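PDB 5US7: minor capsid protein VP1, which probably self-assembles, as 60 copies in size variants that differ at the N-terminus, into the T=1 icosahedral capsid of human bocavirus 3. Local coordinates for residues Leu497-Gly502 with Pro509-Asp514; Ser77-Asn82 with Thr196-Ala201; Leu152-His157 with Leu464-Thr469. All blocks are in the same frame, centred on the assembly; numbering follows the deposited sequence.

Contact 1: residues Leu497-Gly502 with Pro509-Asp514; sequences LGLGIG and PTYHVD
T510 and L499 meet where the loop following strand 466-482 of this parvovirus coat protein doubles back on itself; the returning arm opens with a type I beta turn from P509 to H512. The hydroxyl of T510, at the second position of the turn, faces the backbone of the other arm. With OG1 anti to its own carbonyl carbon (chi1 -66°), it receives the N-H of G500 at 2.6 Å from G500 N to T510 OG1. The bond is bent, 134° at the hydrogen, but it gives the oxygen of this buried threonine a partner.

The side chain of L499 crosses that of T510 at a slant, its CB lying 3.4 Å from T510 OG1. One branch, CD2, goes further and serves two turn residues at once: L499 CD2 is 3.9 Å from T510 CB and 3.8 Å from Y511 CE2. The methyl comes in at the edge of the tyrosine ring, near its plane, and the two side chains stand at about a right angle. Both L215 of a second subunit and R489 of a third pack on L499, which places this fold-back at a junction of three copies.

The CB of I501 is directed away from the other segment. The outer end then turns back, with chi2 at 69°, and sets I501 CD1 3.7 Å from P509 CA and 4.3 Å from P509 CB.

Contact 2: residues Ser77-Asn82 with Thr196-Ala201; sequences SIIPSN and TIHELA
S77 begins the contact by presenting its side chain to H198, so that two loops distant in sequence touch near the surface of the capsid protein: the one joining strands 54-65 and 96-98, and the one running from strand 185-190 to helix 210-215. The CA atoms of S77 and H198 are 7.2 Å apart, and the histidine fills most of that distance. Its CG is anti to the backbone N (chi1 -174°), which extends the imidazole toward the serine. S77 OG lies in the plane of the ring, at its edge, 3.6 Å from H198 NE2 and 3.7 Å from H198 CD2. Behind the hydroxyl, S77 CB follows at 3.9 Å from H198 NE2.

At I78 the chain turns away from the histidine; this side chain packs instead on P262 of a neighbouring subunit. Backbone hydrogen bonds join S77 to R89 and I78 to Q88 of the same loop.

I79 comes back to the ring from another direction. Its CD1 sits over one face of the imidazole, offset toward the rim, with I79 CD1 4.2 Å from H198 NE2. The ring therefore has a polar neighbour at its edge and a methyl above one face. With P80 the segment leaves H198 and meets Y288 of the same neighbouring subunit, while I507 of yet another copy packs on both S77 and H198; the two coat-protein loops thus meet at a subunit border.

No hydrogen bond joins the two segments. The contact is small and made of van der Waals touches, the serine oxygen and imidazole nitrogen included.

Contact 3: residues Leu152-His157 with Leu464-Thr469; sequences LTAGVH and LNIYCT
V156 and C468 make the close end of a contact between the two sheets of the viral jelly roll. Strand 156-160 is paired with 228-230 and 445-449, whereas strand 466-482 is paired with 54-65 and 119-138; the segments thus face each other across the interior of the sandwich, and no hydrogen bond runs between them. At this end the CA atoms of V156 and C468 are 7.7 Å apart and both side chains leave the backbone toward the opposite strand. The valine touches with a single branch. Its CG2 is anti to the carbonyl carbon and reaches in beside the cysteine, 3.8 Å from C468 SG and 3.9 Å from C468 CB. The sulfur, anti to its own backbone N (chi1 177°), is the cysteine atom nearest that methyl. M449 of strand 445-449 packs on both V156 and C468, and I136 of strand 119-138 also meets the valine.

Two residues back along each segment the fit is looser. The CA atoms of A154 and I466 stand 8.6 Å apart, and alanine has only its CB to offer. The isoleucine bridges most of the gap: with chi2 at 171° its CD1 is carried outward, ending 4.3 Å from A154 CB. This end is just as buried, since Q135 of an adjacent subunit packs on A154 and I452 lies against I466.

Y467 leaves the backbone away from the other segment, and its side chain packs on P455 of another copy.

All that meets between the two segments is methyl, methylene and thiol sulfur. Their contact is therefore apolar, while backbone hydrogen bonds such as V156 with L230 and Y467 with K137 tie each strand to neighbours in its own sheet.

In the fold
The three contacts lie well apart in one chain and none touches another. The centres of contact 1 and contact 2 are about 43 Å apart, those of contact 1 and contact 3 about 40 Å, and those of contact 2 and contact 3 about 35 Å. Contact 3 belongs to the jelly-roll core, contacts 1 and 2 to loops outside its strands. Segments of contacts 2 and 3 alternate along the chain, whereas contact 1 follows both. Subunit borders connect them indirectly: one neighbouring copy reaches both contacts 1 and 3, and another both 2 and 3. R489 of a third copy, a residue of the proposed nuclear localization signal, packs on contact 1, consistent with that motif being hidden after assembly.

Contact 1: residues Leu497-Gly502 with Pro509-Asp514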
loop_
_atom_site.group_PDB
_atom_site.type_symbol
_atom_site.label_atom_id
_atom_site.label_comp_id
_atom_site.label_asym_id
_atom_site.label_seq_id
_atom_site.Cartn_x
_atom_site.Cartn_y
_atom_site.Cartn_z
ATOM N N LEU A 497 -6.096 92.189 63.065
ATOM C CA LEU A 497 -5.867 93.554 63.515
ATOM C C LEU A 497 -7.063 94.067 64.292
ATOM O O LEU A 497 -6.911 94.920 65.171
ATOM C CB LEU A 497 -5.534 94.470 62.343
ATOM C CG LEU A 497 -4.037 94.654 62.091
ATOM C CD1 LEU A 497 -3.355 93.341 61.817
ATOM C CD2 LEU A 497 -3.808 95.607 60.936
ATOM N N GLY A 498 -8.264 93.606 63.964
ATOM C CA GLY A 498 -9.266 93.590 65.002
ATOM C C GLY A 498 -8.926 92.476 65.965
ATOM O O GLY A 498 -9.043 91.302 65.612
ATOM N N LEU A 499 -8.590 92.834 67.197
ATOM C CA LEU A 499 -8.252 91.959 68.316
ATOM C C LEU A 499 -7.852 92.882 69.453
ATOM O O LEU A 499 -7.602 94.072 69.253
ATOM C CB LEU A 499 -7.125 90.950 68.082
ATOM C CG LEU A 499 -7.195 89.672 67.247
ATOM C CD1 LEU A 499 -5.867 88.968 67.310
ATOM C CD2 LEU A 499 -8.284 88.759 67.724
ATOM N N GLY A 500 -7.789 92.315 70.654
ATOM C CA GLY A 500 -7.504 93.070 71.848
ATOM C C GLY A 500 -6.100 92.830 72.371
ATOM O O GLY A 500 -5.275 92.150 71.770
ATOM N N ILE A 501 -5.853 93.410 73.535
ATOM C CA ILE A 501 -4.581 93.282 74.221
ATOM C C ILE A 501 -4.902 92.895 75.657
ATOM O O ILE A 501 -5.940 93.285 76.201
ATOM C CB ILE A 501 -3.773 94.594 74.146
ATOM C CG1 ILE A 501 -2.285 94.302 74.152
ATOM C CG2 ILE A 501 -4.129 95.526 75.295
ATOM C CD1 ILE A 501 -1.843 93.638 72.866
ATOM N N GLY A 502 -4.040 92.096 76.265
ATOM C CA GLY A 502 -4.350 91.596 77.589
ATOM C C GLY A 502 -3.191 90.842 78.197
ATOM O O GLY A 502 -2.235 90.466 77.515
ATOM N N PRO A 509 -0.814 89.919 72.774
ATOM C CA PRO A 509 -2.156 90.029 72.187
ATOM C C PRO A 509 -3.168 88.973 72.591
ATOM O O PRO A 509 -2.962 88.199 73.523
ATOM C CB PRO A 509 -1.874 89.929 70.687
ATOM C CG PRO A 509 -0.717 89.075 70.608
ATOM C CD PRO A 509 0.145 89.417 71.775
ATOM N N THR A 510 -4.276 88.952 71.846
ATOM C CA THR A 510 -5.503 88.301 72.288
ATOM C C THR A 510 -5.328 86.807 72.502
ATOM O O THR A 510 -5.587 86.297 73.587
ATOM C CB THR A 510 -6.621 88.562 71.285
ATOM O OG1 THR A 510 -6.940 89.958 71.284
ATOM C CG2 THR A 510 -7.844 87.767 71.646
ATOM N N TYR A 511 -4.931 86.073 71.482
ATOM C CA TYR A 511 -4.925 84.624 71.627
ATOM C C TYR A 511 -3.614 84.069 72.153
ATOM O O TYR A 511 -3.416 82.856 72.095
ATOM C CB TYR A 511 -5.291 83.943 70.315
ATOM C CG TYR A 511 -6.752 84.058 69.977
ATOM C CD1 TYR A 511 -7.668 83.170 70.505
ATOM C CD2 TYR A 511 -7.216 85.042 69.130
ATOM C CE1 TYR A 511 -8.993 83.261 70.209
ATOM C CE2 TYR A 511 -8.546 85.138 68.826
ATOM C CZ TYR A 511 -9.430 84.243 69.368
ATOM O OH TYR A 511 -10.763 84.332 69.068
ATOM N N HIS A 512 -2.700 84.909 72.630
ATOM C CA HIS A 512 -1.346 84.400 72.755
ATOM C C HIS A 512 -1.108 83.598 74.031
ATOM O O HIS A 512 -1.349 82.393 74.022
ATOM C CB HIS A 512 -0.375 85.570 72.690
ATOM C CG HIS A 512 1.001 85.173 72.284
ATOM N ND1 HIS A 512 1.896 84.588 73.148
ATOM C CD2 HIS A 512 1.629 85.264 71.092
ATOM C CE1 HIS A 512 3.021 84.340 72.506
ATOM N NE2 HIS A 512 2.886 84.741 71.256
ATOM N N VAL A 513 -0.763 84.258 75.142
ATOM C CA VAL A 513 -0.364 83.659 76.427
ATOM C C VAL A 513 0.042 84.798 77.357
ATOM O O VAL A 513 0.444 85.865 76.893
ATOM C CB VAL A 513 0.777 82.624 76.265
ATOM C CG1 VAL A 513 1.591 82.484 77.510
ATOM C CG2 VAL A 513 0.224 81.247 76.056
ATOM N N ASP A 514 -0.032 84.583 78.668
ATOM C CA ASP A 514 0.287 85.583 79.673
ATOM C C ASP A 514 1.701 85.355 80.223
ATOM O O ASP A 514 2.493 84.592 79.671
ATOM C CB ASP A 514 -0.785 85.577 80.758
ATOM C CG ASP A 514 -0.703 86.772 81.675
ATOM O OD1 ASP A 514 0.132 87.661 81.415
ATOM O OD2 ASP A 514 -1.469 86.820 82.658
#

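Contact 2: residues Ser77-Asn82 with Thr196-Ala201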
loop_
_atom_site.group_PDB
_atom_site.type_symbol
_atom_site.label_atom_id
_atom_site.label_comp_id
_atom_site.label_asym_id
_atom_site.label_seq_id
_atom_site.Cartn_x
_atom_site.Cartn_y
_atom_site.Cartn_z
ATOM N N SER A 77 -32.509 64.877 94.212
ATOM C CA SER A 77 -33.493 65.908 94.538
ATOM C C SER A 77 -32.758 67.185 94.920
ATOM O O SER A 77 -32.646 67.515 96.103
ATOM C CB SER A 77 -34.453 65.467 95.645
ATOM O OG SER A 77 -35.259 64.386 95.214
ATOM N N ILE A 78 -32.229 67.890 93.920
ATOM C CA ILE A 78 -31.235 68.939 94.115
ATOM C C ILE A 78 -31.851 70.168 94.765
ATOM O O ILE A 78 -31.577 70.471 95.932
ATOM C CB ILE A 78 -30.607 69.335 92.767
ATOM C CG1 ILE A 78 -29.907 68.145 92.122
ATOM C CG2 ILE A 78 -29.631 70.480 92.948
ATOM C CD1 ILE A 78 -29.495 68.399 90.697
ATOM N N ILE A 79 -32.666 70.884 93.998
ATOM C CA ILE A 79 -33.312 72.144 94.367
ATOM C C ILE A 79 -32.257 73.240 94.505
ATOM O O ILE A 79 -31.158 72.990 95.018
ATOM C CB ILE A 79 -34.146 71.982 95.652
ATOM C CG1 ILE A 79 -35.336 71.055 95.402
ATOM C CG2 ILE A 79 -34.632 73.312 96.178
ATOM C CD1 ILE A 79 -35.121 69.640 95.860
ATOM N N PRO A 80 -32.557 74.469 94.080
ATOM C CA PRO A 80 -31.637 75.589 94.318
ATOM C C PRO A 80 -31.635 76.110 95.736
ATOM O O PRO A 80 -30.721 76.870 96.085
ATOM C CB PRO A 80 -32.140 76.664 93.351
ATOM C CG PRO A 80 -33.572 76.347 93.171
ATOM C CD PRO A 80 -33.646 74.853 93.173
ATOM N N SER A 81 -32.628 75.747 96.547
ATOM C CA SER A 81 -33.109 76.560 97.669
ATOM C C SER A 81 -33.689 77.822 97.042
ATOM O O SER A 81 -34.573 77.700 96.177
ATOM C CB SER A 81 -32.009 76.771 98.712
ATOM O OG SER A 81 -32.462 77.603 99.765
ATOM N N ASN A 82 -33.251 79.017 97.417
ATOM C CA ASN A 82 -33.795 80.231 96.817
ATOM C C ASN A 82 -33.270 80.420 95.392
ATOM O O ASN A 82 -32.133 80.059 95.097
ATOM C CB ASN A 82 -33.458 81.448 97.680
ATOM C CG ASN A 82 -31.970 81.653 97.839
ATOM O OD1 ASN A 82 -31.175 80.750 97.578
ATOM N ND2 ASN A 82 -31.581 82.846 98.266
ATOM N N THR A 196 -37.083 62.762 85.615
ATOM C CA THR A 196 -38.419 63.332 85.489
ATOM C C THR A 196 -38.402 64.720 86.112
ATOM O O THR A 196 -37.391 65.159 86.667
ATOM C CB THR A 196 -39.469 62.461 86.169
ATOM O OG1 THR A 196 -40.774 62.937 85.826
ATOM C CG2 THR A 196 -39.302 62.539 87.670
ATOM N N ILE A 197 -39.540 65.397 86.046
ATOM C CA ILE A 197 -39.698 66.676 86.723
ATOM C C ILE A 197 -39.891 66.412 88.208
ATOM O O ILE A 197 -40.588 65.471 88.596
ATOM C CB ILE A 197 -40.879 67.464 86.131
ATOM C CG1 ILE A 197 -40.658 67.718 84.647
ATOM C CG2 ILE A 197 -41.007 68.810 86.795
ATOM C CD1 ILE A 197 -41.384 66.775 83.759
ATOM N N HIS A 198 -39.257 67.223 89.051
ATOM C CA HIS A 198 -39.395 67.014 90.488
ATOM C C HIS A 198 -40.771 67.444 90.972
ATOM O O HIS A 198 -41.426 66.715 91.721
ATOM C CB HIS A 198 -38.296 67.753 91.234
ATOM C CG HIS A 198 -38.289 67.483 92.701
ATOM N ND1 HIS A 198 -39.084 68.173 93.587
ATOM C CD2 HIS A 198 -37.604 66.577 93.436
ATOM C CE1 HIS A 198 -38.875 67.718 94.809
ATOM N NE2 HIS A 198 -37.983 66.747 94.744
ATOM N N GLU A 199 -41.229 68.614 90.548
ATOM C CA GLU A 199 -42.654 68.882 90.532
ATOM C C GLU A 199 -43.304 67.861 89.616
ATOM O O GLU A 199 -42.633 67.253 88.787
ATOM C CB GLU A 199 -42.914 70.296 90.023
ATOM C CG GLU A 199 -42.442 71.373 90.961
ATOM C CD GLU A 199 -43.249 71.381 92.225
ATOM O OE1 GLU A 199 -44.474 71.231 92.101
ATOM O OE2 GLU A 199 -42.676 71.517 93.327
ATOM N N LEU A 200 -44.610 67.644 89.776
ATOM C CA LEU A 200 -45.218 66.563 89.007
ATOM C C LEU A 200 -44.549 65.249 89.381
ATOM O O LEU A 200 -43.636 64.815 88.675
ATOM C CB LEU A 200 -45.103 66.779 87.494
ATOM C CG LEU A 200 -46.049 67.650 86.680
ATOM C CD1 LEU A 200 -45.880 69.102 87.028
ATOM C CD2 LEU A 200 -45.761 67.428 85.212
ATOM N N ALA A 201 -45.011 64.609 90.461
ATOM C CA ALA A 201 -44.293 63.645 91.296
ATOM C C ALA A 201 -43.370 64.297 92.309
ATOM O O ALA A 201 -42.229 63.862 92.484
ATOM C CB ALA A 201 -43.473 62.669 90.455
#

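Contact 3: residues Leu152-His157 with Leu464-Thr469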
loop_
_atom_site.group_PDB
_atom_site.type_symbol
_atom_site.label_atom_id
_atom_site.label_comp_id
_atom_site.label_asym_id
_atom_site.label_seq_id
_atom_site.Cartn_x
_atom_site.Cartn_y
_atom_site.Cartn_z
ATOM N N LEU A 152 -0.868 48.436 88.227
ATOM C CA LEU A 152 -0.776 47.892 86.877
ATOM C C LEU A 152 -2.024 47.124 86.461
ATOM O O LEU A 152 -2.471 47.245 85.317
ATOM C CB LEU A 152 0.457 47.007 86.761
ATOM C CG LEU A 152 1.741 47.807 86.936
ATOM C CD1 LEU A 152 2.951 46.901 86.906
ATOM C CD2 LEU A 152 1.831 48.869 85.862
ATOM N N THR A 153 -2.589 46.322 87.353
ATOM C CA THR A 153 -3.663 45.415 86.978
ATOM C C THR A 153 -5.042 46.052 87.023
ATOM O O THR A 153 -6.015 45.400 86.638
ATOM C CB THR A 153 -3.652 44.184 87.882
ATOM O OG1 THR A 153 -3.759 44.596 89.249
ATOM C CG2 THR A 153 -2.375 43.402 87.693
ATOM N N ALA A 154 -5.158 47.292 87.475
ATOM C CA ALA A 154 -6.463 47.925 87.545
ATOM C C ALA A 154 -6.958 48.279 86.151
ATOM O O ALA A 154 -6.178 48.590 85.251
ATOM C CB ALA A 154 -6.402 49.170 88.421
ATOM N N GLY A 155 -8.276 48.212 85.971
ATOM C CA GLY A 155 -8.900 48.453 84.692
ATOM C C GLY A 155 -9.646 49.775 84.616
ATOM O O GLY A 155 -9.786 50.514 85.584
ATOM N N VAL A 156 -10.137 50.055 83.413
ATOM C CA VAL A 156 -10.931 51.243 83.131
ATOM C C VAL A 156 -12.057 50.848 82.193
ATOM O O VAL A 156 -11.810 50.236 81.152
ATOM C CB VAL A 156 -10.086 52.364 82.503
ATOM C CG1 VAL A 156 -10.960 53.484 82.075
ATOM C CG2 VAL A 156 -9.096 52.877 83.492
ATOM N N HIS A 157 -13.284 51.197 82.553
ATOM C CA HIS A 157 -14.438 50.881 81.730
ATOM C C HIS A 157 -14.665 51.982 80.717
ATOM O O HIS A 157 -14.624 53.162 81.055
ATOM C CB HIS A 157 -15.695 50.721 82.576
ATOM C CG HIS A 157 -15.597 49.641 83.595
ATOM N ND1 HIS A 157 -16.585 49.402 84.520
ATOM C CD2 HIS A 157 -14.610 48.761 83.865
ATOM C CE1 HIS A 157 -16.225 48.397 85.295
ATOM N NE2 HIS A 157 -15.029 47.992 84.919
ATOM N N LEU A 464 -11.064 50.760 96.706
ATOM C CA LEU A 464 -9.695 51.241 96.616
ATOM C C LEU A 464 -9.651 52.511 95.777
ATOM O O LEU A 464 -10.303 52.602 94.736
ATOM C CB LEU A 464 -8.801 50.175 95.993
ATOM C CG LEU A 464 -7.323 50.511 95.908
ATOM C CD1 LEU A 464 -6.784 50.631 97.308
ATOM C CD2 LEU A 464 -6.591 49.441 95.145
ATOM N N ASN A 465 -8.865 53.484 96.225
ATOM C CA ASN A 465 -8.869 54.823 95.641
ATOM C C ASN A 465 -7.838 54.910 94.523
ATOM O O ASN A 465 -6.635 54.821 94.771
ATOM C CB ASN A 465 -8.593 55.862 96.721
ATOM C CG ASN A 465 -8.774 57.269 96.225
ATOM O OD1 ASN A 465 -9.523 57.516 95.287
ATOM N ND2 ASN A 465 -8.102 58.210 96.869
ATOM N N ILE A 466 -8.310 55.103 93.293
ATOM C CA ILE A 466 -7.461 55.171 92.111
ATOM C C ILE A 466 -7.972 56.276 91.200
ATOM O O ILE A 466 -9.062 56.816 91.386
ATOM C CB ILE A 466 -7.432 53.851 91.322
ATOM C CG1 ILE A 466 -8.831 53.526 90.830
ATOM C CG2 ILE A 466 -6.893 52.728 92.161
ATOM C CD1 ILE A 466 -8.878 52.385 89.877
ATOM N N TYR A 467 -7.161 56.616 90.206
ATOM C CA TYR A 467 -7.616 57.418 89.087
ATOM C C TYR A 467 -6.884 56.936 87.851
ATOM O O TYR A 467 -5.993 56.092 87.929
ATOM C CB TYR A 467 -7.376 58.909 89.319
ATOM C CG TYR A 467 -5.944 59.354 89.192
ATOM C CD1 TYR A 467 -5.469 59.868 88.006
ATOM C CD2 TYR A 467 -5.070 59.259 90.250
ATOM C CE1 TYR A 467 -4.177 60.280 87.882
ATOM C CE2 TYR A 467 -3.775 59.667 90.133
ATOM C CZ TYR A 467 -3.333 60.176 88.946
ATOM O OH TYR A 467 -2.034 60.591 88.816
ATOM N N CYS A 468 -7.238 57.495 86.707
ATOM C CA CYS A 468 -6.593 57.147 85.456
ATOM C C CYS A 468 -6.262 58.402 84.686
ATOM O O CYS A 468 -6.798 59.477 84.941
ATOM C CB CYS A 468 -7.451 56.253 84.582
ATOM S SG CYS A 468 -6.735 55.874 82.986
ATOM N N THR A 469 -5.357 58.234 83.737
ATOM C CA THR A 469 -4.886 59.306 82.887
ATOM C C THR A 469 -4.565 58.676 81.551
ATOM O O THR A 469 -4.045 57.564 81.500
ATOM C CB THR A 469 -3.654 59.981 83.486
ATOM O OG1 THR A 469 -3.981 60.492 84.779
ATOM C CG2 THR A 469 -3.202 61.120 82.630
#